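Local atomic coordinates of putative N-acetylmuramoyl-L-alanine amidase,autolysin cwp6 (Peptoclostridium difficile, PDB entry 5J72), a protein that probably hydrolyses the bond between N-acetylmuramic acid and L-alanine in peptidoglycan, acting as a zinc-dependent autolysin of the cell wall that carries CWB2 cell-wall-binding modules. Residues A[11-16]-A[411-416]; A[31-36]-A[78-83]; A[71-76]-A[106-111]. One frame throughout, in Å; residues are numbered along the deposited sequence.

Interaction 1 (A[11-16]-A[411-416])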
loop_
_atom_site.group_PDB
_atom_site.type_symbol
_atom_site.label_atom_id
_atom_site.label_comp_id
_atom_site.label_asym_id
_atom_site.label_seq_id
_atom_site.Cartn_x
_atom_site.Cartn_y
_atom_site.Cartn_z
ATOM N N SER A 11 15.885 -11.322 3.810
ATOM C CA SER A 11 16.527 -10.441 2.809
ATOM C C SER A 11 16.779 -9.110 3.527
ATOM O O SER A 11 15.826 -8.525 4.091
ATOM C CB SER A 11 15.602 -10.261 1.605
ATOM O OG SER A 11 16.232 -9.470 0.616
ATOM N N VAL A 12 18.031 -8.632 3.576
ATOM C CA VAL A 12 18.354 -7.408 4.309
ATOM C C VAL A 12 19.305 -6.523 3.454
ATOM O O VAL A 12 19.608 -6.908 2.327
ATOM C CB VAL A 12 19.039 -7.761 5.680
ATOM C CG1 VAL A 12 18.071 -8.594 6.552
ATOM C CG2 VAL A 12 20.345 -8.532 5.459
ATOM N N VAL A 13 19.725 -5.404 4.003
ATOM C CA VAL A 13 20.743 -4.554 3.351
ATOM C C VAL A 13 21.634 -4.122 4.516
ATOM O O VAL A 13 21.327 -4.344 5.665
ATOM C CB VAL A 13 20.159 -3.291 2.622
ATOM C CG1 VAL A 13 19.158 -3.695 1.516
ATOM C CG2 VAL A 13 19.430 -2.420 3.625
ATOM N N LEU A 14 22.753 -3.472 4.222
ATOM C CA LEU A 14 23.626 -2.957 5.293
ATOM C C LEU A 14 22.840 -2.006 6.167
ATOM O O LEU A 14 22.179 -1.066 5.628
ATOM C CB LEU A 14 24.836 -2.250 4.579
ATOM C CG LEU A 14 25.896 -1.727 5.569
ATOM C CD1 LEU A 14 26.660 -2.903 6.276
ATOM C CD2 LEU A 14 26.937 -0.895 4.751
ATOM N N GLY A 15 22.856 -2.229 7.484
ATOM C CA GLY A 15 22.133 -1.392 8.420
ATOM C C GLY A 15 20.766 -1.970 8.806
ATOM O O GLY A 15 20.107 -1.422 9.681
ATOM N N SER A 16 20.303 -3.048 8.161
ATOM C CA SER A 16 18.971 -3.593 8.582
ATOM C C SER A 16 19.005 -4.122 9.987
ATOM O O SER A 16 20.054 -4.506 10.533
ATOM C CB SER A 16 18.542 -4.777 7.707
ATOM O OG SER A 16 18.319 -4.401 6.361
ATOM N N THR A 411 12.008 6.046 2.248
ATOM C CA THR A 411 12.884 5.052 1.626
ATOM C C THR A 411 12.425 3.708 2.227
ATOM O O THR A 411 11.762 3.717 3.265
ATOM C CB THR A 411 14.394 5.282 1.990
ATOM O OG1 THR A 411 14.550 5.233 3.423
ATOM C CG2 THR A 411 14.897 6.617 1.485
ATOM N N ALA A 412 12.715 2.619 1.568
ATOM C CA ALA A 412 12.418 1.272 2.080
ATOM C C ALA A 412 13.725 0.498 1.823
ATOM O O ALA A 412 14.296 0.618 0.730
ATOM C CB ALA A 412 11.302 0.620 1.286
ATOM N N GLU A 413 14.168 -0.340 2.790
ATOM C CA GLU A 413 15.419 -1.118 2.556
ATOM C C GLU A 413 15.265 -2.133 1.484
ATOM O O GLU A 413 16.150 -2.276 0.655
ATOM C CB GLU A 413 15.821 -1.810 3.857
ATOM C CG GLU A 413 16.097 -0.768 4.906
ATOM C CD GLU A 413 16.296 -1.364 6.303
ATOM O OE1 GLU A 413 16.082 -2.564 6.487
ATOM O OE2 GLU A 413 16.674 -0.610 7.210
ATOM N N THR A 414 14.129 -2.845 1.450
ATOM C CA THR A 414 13.883 -3.879 0.470
ATOM C C THR A 414 12.484 -3.734 -0.134
ATOM O O THR A 414 11.531 -3.452 0.620
ATOM C CB THR A 414 13.936 -5.276 1.160
ATOM O OG1 THR A 414 15.201 -5.384 1.846
ATOM C CG2 THR A 414 13.773 -6.430 0.181
ATOM N N VAL A 415 12.359 -3.990 -1.416
ATOM C CA VAL A 415 11.073 -3.904 -2.055
ATOM C C VAL A 415 10.736 -5.301 -2.461
ATOM O O VAL A 415 11.529 -5.978 -3.129
ATOM C CB VAL A 415 11.126 -2.974 -3.304
ATOM C CG1 VAL A 415 9.809 -3.071 -4.098
ATOM C CG2 VAL A 415 11.412 -1.551 -2.894
ATOM N N TYR A 416 9.562 -5.805 -2.046
ATOM C CA TYR A 416 9.178 -7.112 -2.474
ATOM C C TYR A 416 8.151 -7.007 -3.544
ATOM O O TYR A 416 7.139 -6.329 -3.328
ATOM C CB TYR A 416 8.531 -7.913 -1.328
ATOM C CG TYR A 416 9.509 -8.249 -0.227
ATOM C CD1 TYR A 416 10.044 -9.515 -0.114
ATOM C CD2 TYR A 416 9.863 -7.302 0.726
ATOM C CE1 TYR A 416 10.927 -9.843 0.948
ATOM C CE2 TYR A 416 10.730 -7.618 1.774
ATOM C CZ TYR A 416 11.252 -8.888 1.873
ATOM O OH TYR A 416 12.105 -9.130 2.950
HETATM O O HOH W 1 17.174 -6.961 0.690
HETATM O O HOH W 2 15.010 -5.883 4.545
HETATM O O HOH W 3 17.505 -0.217 9.961
#
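Ser-16 and Glu-413 provide the direct polar link between segments 11-16 and 411-416, with Ser-16 OG lying 2.9 Å from Glu-413 OE1. The hydroxyl can donate to the carboxylate, but its proton has another acceptor within reach, and the assignment is not settled. The same oxygen accepts a nearly straight hydrogen bond from Val-13 N (2.9 Å to Ser-16 OG, 168° at the hydrogen), which fixes the hydroxyl inside the type II turn that runs from Val-13 to Ser-16. Glu-413 reaches the turn because its chain is extended beyond CG, which stands anti to the carbonyl carbon (chi1 -62°).

The apolar part is small and centres on Val-13, whose two methyls lie against the base of Glu-413. Val-13 CG2 rests against Glu-413 CB at 3.7 Å, while CG1 meets the carbonyl O of Glu-413 at 3.4 Å. At the far end of the contact the CB of Ser-11 comes up to the hydroxyl of Tyr-416, at 3.9 Å from OH.

Water supplies the remaining polar links. Thr-414 OG1 holds two molecules: one, 2.8 Å from this oxygen, also bonds Ser-11 OG and donates to Val-12 O; the other donates to Ser-11 O. A third water lies between Gly-15 O and Glu-413 OE2, though it has too few protons for all the acceptors around it. Ser-11 N, by contrast, is buried with no partner in the model.

Strands 11-13 and 414-416 run roughly antiparallel without pairing, their axes 8.3 Å apart, and strand 11-13 pairs instead with strand 106-113. The arrangement is that of a partly water-mediated interface between domains, here joining the N-terminal domain to the third CWB2 repeat.

Interaction 2 (A[31-36]-A[78-83])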
loop_
_atom_site.group_PDB
_atom_site.type_symbol
_atom_site.label_atom_id
_atom_site.label_comp_id
_atom_site.label_asym_id
_atom_site.label_seq_id
_atom_site.Cartn_x
_atom_site.Cartn_y
_atom_site.Cartn_z
ATOM N N ASP A 31 21.052 -16.647 31.143
ATOM C CA ASP A 31 20.342 -15.432 30.838
ATOM C C ASP A 31 20.394 -15.004 29.364
ATOM O O ASP A 31 19.605 -14.161 28.950
ATOM C CB ASP A 31 20.920 -14.272 31.643
ATOM C CG ASP A 31 20.677 -14.412 33.134
ATOM O OD1 ASP A 31 19.695 -15.099 33.518
ATOM O OD2 ASP A 31 21.465 -13.843 33.905
ATOM N N SER A 32 21.327 -15.564 28.570
ATOM C CA SER A 32 21.404 -15.153 27.160
ATOM C C SER A 32 22.113 -16.208 26.363
ATOM O O SER A 32 22.755 -17.098 26.954
ATOM C CB SER A 32 22.188 -13.844 27.015
ATOM O OG SER A 32 23.563 -14.069 27.306
ATOM N N ILE A 33 21.986 -16.128 25.040
ATOM C CA ILE A 33 22.715 -16.989 24.087
ATOM C C ILE A 33 23.257 -16.069 23.014
ATOM O O ILE A 33 22.743 -14.972 22.825
ATOM C CB ILE A 33 21.855 -18.063 23.420
ATOM C CG1 ILE A 33 20.726 -17.382 22.590
ATOM C CG2 ILE A 33 21.262 -19.012 24.535
ATOM C CD1 ILE A 33 19.868 -18.473 21.909
ATOM N N THR A 34 24.291 -16.515 22.295
ATOM C CA THR A 34 24.889 -15.744 21.235
ATOM C C THR A 34 24.876 -16.567 19.966
ATOM O O THR A 34 25.352 -17.691 19.954
ATOM C CB THR A 34 26.317 -15.372 21.587
ATOM O OG1 THR A 34 26.271 -14.601 22.770
ATOM C CG2 THR A 34 26.977 -14.490 20.497
ATOM N N LEU A 35 24.316 -15.999 18.904
ATOM C CA LEU A 35 24.263 -16.687 17.601
ATOM C C LEU A 35 25.456 -16.165 16.833
ATOM O O LEU A 35 25.684 -14.918 16.846
ATOM C CB LEU A 35 22.993 -16.270 16.893
ATOM C CG LEU A 35 21.772 -17.208 17.224
ATOM C CD1 LEU A 35 21.453 -17.191 18.741
ATOM C CD2 LEU A 35 20.581 -16.706 16.354
ATOM N N ASN A 36 26.206 -17.063 16.178
ATOM C CA ASN A 36 27.337 -16.614 15.369
ATOM C C ASN A 36 27.020 -16.989 13.937
ATOM O O ASN A 36 26.628 -18.111 13.650
ATOM C CB ASN A 36 28.645 -17.283 15.845
ATOM C CG ASN A 36 29.791 -16.876 14.975
ATOM O OD1 ASN A 36 29.999 -17.515 13.906
ATOM N ND2 ASN A 36 30.516 -15.754 15.274
ATOM N N ILE A 78 25.633 -21.669 18.240
ATOM C CA ILE A 78 24.963 -20.939 19.308
ATOM C C ILE A 78 25.745 -21.174 20.565
ATOM O O ILE A 78 26.024 -22.339 20.896
ATOM C CB ILE A 78 23.505 -21.473 19.505
ATOM C CG1 ILE A 78 22.677 -21.160 18.269
ATOM C CG2 ILE A 78 22.910 -20.805 20.766
ATOM C CD1 ILE A 78 21.209 -21.749 18.321
ATOM N N LYS A 79 26.105 -20.102 21.276
ATOM C CA LYS A 79 26.823 -20.278 22.509
ATOM C C LYS A 79 25.839 -19.960 23.651
ATOM O O LYS A 79 25.203 -18.902 23.603
ATOM C CB LYS A 79 28.021 -19.275 22.616
ATOM C CG LYS A 79 28.756 -19.418 23.978
ATOM C CD LYS A 79 30.127 -18.660 23.989
ATOM C CE LYS A 79 30.666 -18.506 25.380
ATOM N NZ LYS A 79 32.072 -17.993 25.344
ATOM N N ILE A 80 25.726 -20.851 24.623
ATOM C CA ILE A 80 24.836 -20.630 25.769
ATOM C C ILE A 80 25.633 -19.986 26.876
ATOM O O ILE A 80 26.581 -20.589 27.382
ATOM C CB ILE A 80 24.259 -21.989 26.154
ATOM C CG1 ILE A 80 23.492 -22.568 24.922
ATOM C CG2 ILE A 80 23.354 -21.847 27.401
ATOM C CD1 ILE A 80 23.175 -24.090 25.044
ATOM N N ASN A 81 25.270 -18.772 27.229
ATOM C CA ASN A 81 26.068 -18.028 28.210
ATOM C C ASN A 81 25.646 -18.322 29.695
ATOM O O ASN A 81 25.195 -17.386 30.356
ATOM C CB ASN A 81 25.948 -16.527 27.893
ATOM C CG ASN A 81 26.405 -16.188 26.469
ATOM O OD1 ASN A 81 27.477 -16.685 26.034
ATOM N ND2 ASN A 81 25.657 -15.388 25.676
ATOM N N GLY A 82 25.769 -19.543 30.202
ATOM C CA GLY A 82 25.455 -19.782 31.618
ATOM C C GLY A 82 26.436 -19.065 32.538
ATOM O O GLY A 82 27.541 -18.714 32.126
ATOM N N LYS A 83 26.052 -18.847 33.794
ATOM C CA LYS A 83 26.921 -18.174 34.781
ATOM C C LYS A 83 28.162 -19.016 35.086
ATOM O O LYS A 83 29.286 -18.501 35.055
ATOM C CB LYS A 83 26.165 -17.934 36.102
ATOM C CG LYS A 83 26.959 -17.074 37.087
ATOM C CD LYS A 83 26.165 -16.822 38.388
ATOM C CE LYS A 83 26.551 -17.832 39.457
ATOM N NZ LYS A 83 25.859 -17.566 40.745
HETATM O O HOH W 4 23.491 -16.531 32.578
HETATM O O HOH W 5 24.089 -14.218 30.089
HETATM O O HOH W 6 28.909 -15.121 23.984
#
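Asn-81 meets Ser-32 and Thr-34 through torsions that bring its amide onto two hydroxyls of the neighbouring strand. The amide carbon CG of Asn-81 is anti to its carbonyl carbon (chi1 -58°), which carries the amide across to segment 31-36. There Ser-32 OG sits between its own backbone N and carbonyl carbon (chi1 69°).

Both hydroxyls accept from one nitrogen. Asn-81 ND2 donates to Ser-32 OG at 3.0 Å and to Thr-34 OG1 at 3.1 Å, and both partners lie in or close to the amide plane. With both N-H groups used, the amide is held against rotation. A water joins its other end, Asn-81 OD1, to Thr-34 OG1, which is bonded in addition to the hydroxyl of Thr-47.

The backbones run antiparallel. Thr-34 and Lys-79 form a hydrogen-bonded pair, with N to O distances of 2.9 Å in both directions, and Asn-81 N extends the series to Ser-32 O at 3.0 Å. Beyond this the strands part around an inverse gamma turn centred on Asn-81, where a water spans Asp-31 N and Asn-81 O.

The other face is apolar: Ile-78 CG2 touches Ile-33 CB at 4.0 Å, and Ile-78 CG1 lies alongside Leu-35 CD1 at 4.2 Å. Ile-33 also reaches Val-22 and Phe-24. Strand 30-39, flanked by strands 42-51 and 72-82, thus shows the two-faced pattern of an antiparallel sheet, with a buried aliphatic side and a hydrated polar one.

Interaction 3 (A[71-76]-A[106-111])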
loop_
_atom_site.group_PDB
_atom_site.type_symbol
_atom_site.label_atom_id
_atom_site.label_comp_id
_atom_site.label_asym_id
_atom_site.label_seq_id
_atom_site.Cartn_x
_atom_site.Cartn_y
_atom_site.Cartn_z
ATOM N N ASN A 71 27.383 -12.831 -0.108
ATOM C CA ASN A 71 26.435 -11.958 0.572
ATOM C C ASN A 71 25.339 -12.751 1.259
ATOM O O ASN A 71 24.187 -12.265 1.401
ATOM C CB ASN A 71 25.806 -10.937 -0.449
ATOM C CG ASN A 71 24.861 -11.587 -1.458
ATOM O OD1 ASN A 71 24.925 -12.793 -1.729
ATOM N ND2 ASN A 71 23.893 -10.838 -2.030
ATOM N N VAL A 72 25.681 -13.959 1.719
ATOM C CA VAL A 72 24.670 -14.742 2.462
ATOM C C VAL A 72 25.257 -15.061 3.839
ATOM O O VAL A 72 26.343 -15.674 3.916
ATOM C CB VAL A 72 24.316 -16.048 1.726
ATOM C CG1 VAL A 72 23.324 -16.859 2.605
ATOM C CG2 VAL A 72 23.691 -15.722 0.343
ATOM N N TRP A 73 24.581 -14.647 4.898
ATOM C CA TRP A 73 24.991 -14.912 6.253
ATOM C C TRP A 73 24.516 -16.306 6.623
ATOM O O TRP A 73 23.316 -16.574 6.522
ATOM C CB TRP A 73 24.331 -13.890 7.198
ATOM C CG TRP A 73 24.831 -12.536 6.992
ATOM C CD1 TRP A 73 24.185 -11.494 6.375
ATOM C CD2 TRP A 73 26.150 -12.051 7.332
ATOM N NE1 TRP A 73 25.046 -10.405 6.279
ATOM C CE2 TRP A 73 26.251 -10.722 6.870
ATOM C CE3 TRP A 73 27.254 -12.623 8.006
ATOM C CZ2 TRP A 73 27.415 -9.953 7.051
ATOM C CZ3 TRP A 73 28.412 -11.855 8.193
ATOM C CH2 TRP A 73 28.485 -10.544 7.715
ATOM N N GLU A 74 25.427 -17.179 7.062
ATOM C CA GLU A 74 25.085 -18.584 7.386
ATOM C C GLU A 74 25.309 -18.815 8.847
ATOM O O GLU A 74 26.358 -18.453 9.390
ATOM C CB GLU A 74 26.007 -19.529 6.582
ATOM C CG GLU A 74 25.718 -19.333 5.087
ATOM C CD GLU A 74 26.480 -20.314 4.162
ATOM O OE1 GLU A 74 26.920 -21.336 4.613
ATOM O OE2 GLU A 74 26.619 -20.014 2.980
ATOM N N LEU A 75 24.331 -19.403 9.513
ATOM C CA LEU A 75 24.448 -19.627 10.962
ATOM C C LEU A 75 25.508 -20.702 11.258
ATOM O O LEU A 75 25.465 -21.779 10.663
ATOM C CB LEU A 75 23.059 -20.157 11.489
ATOM C CG LEU A 75 23.065 -20.463 13.009
ATOM C CD1 LEU A 75 23.335 -19.272 13.906
ATOM C CD2 LEU A 75 21.665 -21.104 13.332
ATOM N N GLN A 76 26.469 -20.414 12.156
ATOM C CA GLN A 76 27.541 -21.388 12.511
ATOM C C GLN A 76 27.347 -22.048 13.860
ATOM O O GLN A 76 27.683 -23.222 14.004
ATOM C CB GLN A 76 28.864 -20.664 12.600
ATOM C CG GLN A 76 29.111 -19.791 11.340
ATOM C CD GLN A 76 29.325 -20.646 10.161
ATOM O OE1 GLN A 76 30.252 -21.448 10.132
ATOM N NE2 GLN A 76 28.528 -20.504 9.122
ATOM N N VAL A 106 20.535 -15.684 5.421
ATOM C CA VAL A 106 19.960 -14.353 5.209
ATOM C C VAL A 106 20.764 -13.667 4.149
ATOM O O VAL A 106 22.006 -13.642 4.282
ATOM C CB VAL A 106 19.989 -13.578 6.559
ATOM C CG1 VAL A 106 19.652 -12.106 6.322
ATOM C CG2 VAL A 106 18.991 -14.231 7.539
ATOM N N THR A 107 20.104 -13.176 3.073
ATOM C CA THR A 107 20.823 -12.537 1.982
ATOM C C THR A 107 20.886 -11.030 2.197
ATOM O O THR A 107 19.849 -10.365 2.426
ATOM C CB THR A 107 20.114 -12.878 0.652
ATOM O OG1 THR A 107 20.073 -14.290 0.533
ATOM C CG2 THR A 107 20.854 -12.298 -0.541
ATOM N N GLN A 108 22.096 -10.475 2.119
ATOM C CA GLN A 108 22.295 -9.025 2.272
ATOM C C GLN A 108 22.502 -8.443 0.896
ATOM O O GLN A 108 23.554 -8.611 0.257
ATOM C CB GLN A 108 23.512 -8.742 3.178
ATOM C CG GLN A 108 23.734 -7.244 3.417
ATOM C CD GLN A 108 24.701 -7.075 4.574
ATOM O OE1 GLN A 108 24.599 -7.746 5.593
ATOM N NE2 GLN A 108 25.631 -6.096 4.465
ATOM N N GLU A 109 21.497 -7.723 0.397
ATOM C CA GLU A 109 21.581 -7.125 -0.940
ATOM C C GLU A 109 22.027 -5.674 -0.794
ATOM O O GLU A 109 22.191 -5.173 0.316
ATOM C CB GLU A 109 20.186 -7.099 -1.569
ATOM C CG GLU A 109 19.498 -8.433 -1.510
ATOM C CD GLU A 109 19.884 -9.316 -2.710
ATOM O OE1 GLU A 109 19.218 -10.342 -2.918
ATOM O OE2 GLU A 109 20.837 -8.991 -3.421
ATOM N N PHE A 110 22.213 -4.988 -1.918
ATOM C CA PHE A 110 22.595 -3.582 -1.863
ATOM C C PHE A 110 21.909 -2.775 -2.956
ATOM O O PHE A 110 21.436 -3.355 -3.928
ATOM C CB PHE A 110 24.139 -3.408 -1.930
ATOM C CG PHE A 110 24.750 -3.879 -3.223
ATOM C CD1 PHE A 110 25.232 -5.167 -3.347
ATOM C CD2 PHE A 110 24.861 -3.019 -4.311
ATOM C CE1 PHE A 110 25.794 -5.605 -4.534
ATOM C CE2 PHE A 110 25.420 -3.453 -5.505
ATOM C CZ PHE A 110 25.881 -4.748 -5.612
ATOM N N ILE A 111 21.827 -1.470 -2.777
ATOM C CA ILE A 111 21.182 -0.555 -3.766
ATOM C C ILE A 111 21.913 -0.656 -5.076
ATOM O O ILE A 111 23.149 -0.506 -5.080
ATOM C CB ILE A 111 21.277 0.866 -3.180
ATOM C CG1 ILE A 111 20.194 1.011 -2.088
ATOM C CG2 ILE A 111 21.076 1.916 -4.312
ATOM C CD1 ILE A 111 20.546 2.206 -1.116
HETATM O O HOH W 7 22.097 -11.667 -4.160
#
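Trp-73 and Gln-108 share one of the shortest polar bonds of this contact, in which Trp-73 NE1 donates to Gln-108 OE1 at 2.8 Å. The acceptor lies at the ring edge and near the indole plane, and the bond is close to straight (161°). From the amide's side the fit is less regular: the donor stands 42° out of the carbonyl plane, and the two flat groups are turned 37° against each other. Gln-108 makes the reach with an almost fully extended chain, with CG anti to the backbone N. The other end of the amide is also engaged, NE2 bonding the backbone O of Lys-65, so both ends of this buried side chain are held.

The backbones pair antiparallel. Trp-73 and Val-106 form a hydrogen-bonded pair: Trp-73 N gives its proton to Val-106 O at 2.8 Å, and Val-106 N returns one to Trp-73 O at 3.1 Å. Val-106 O also receives a CA-H contact from Val-72, 3.4 Å from the CA. Next along, Gln-108 N bonds Asn-71 O at 2.8 Å.

On the opposite face from Trp-73, Val-72 CG2 approaches Thr-107 OG1 at 3.9 Å. At the strand end, the ND2 of Asn-71 makes a weak bond to Gln-108 O (3.2 Å) and shares a water with the carboxylate of Glu-109.

The indole also meets the ring of Tyr-63 and touches Met-42 and Leu-44. A tryptophan whose N-H is satisfied by a buried amide, set among side chains from several strands, is in keeping with the core side of an antiparallel strand pair, here strands 72-82 and 106-113 of the N-terminal domain.

The three contacts follow a run of neighbouring strands across the N-terminal domain to its border with the CWB2 repeats. Interactions 2 and 3 share strand 72-82, and Asn-36 O bonds Gln-76 N to continue the pairing of strand 30-39 beyond interaction 2. Interactions 1 and 3 meet where Val-12 exchanges backbone bonds with Thr-107 and Glu-109. Chemistry changes with place: interactions 2 and 3 rest on regular antiparallel bonds and are partly buried, one adding a polar network on the face away from its aliphatic one, the other a buried indole-amide pair. Interaction 1, the most buried of the three and the nearest to the chain's centre, relies on a turn, a carboxylate and waters instead.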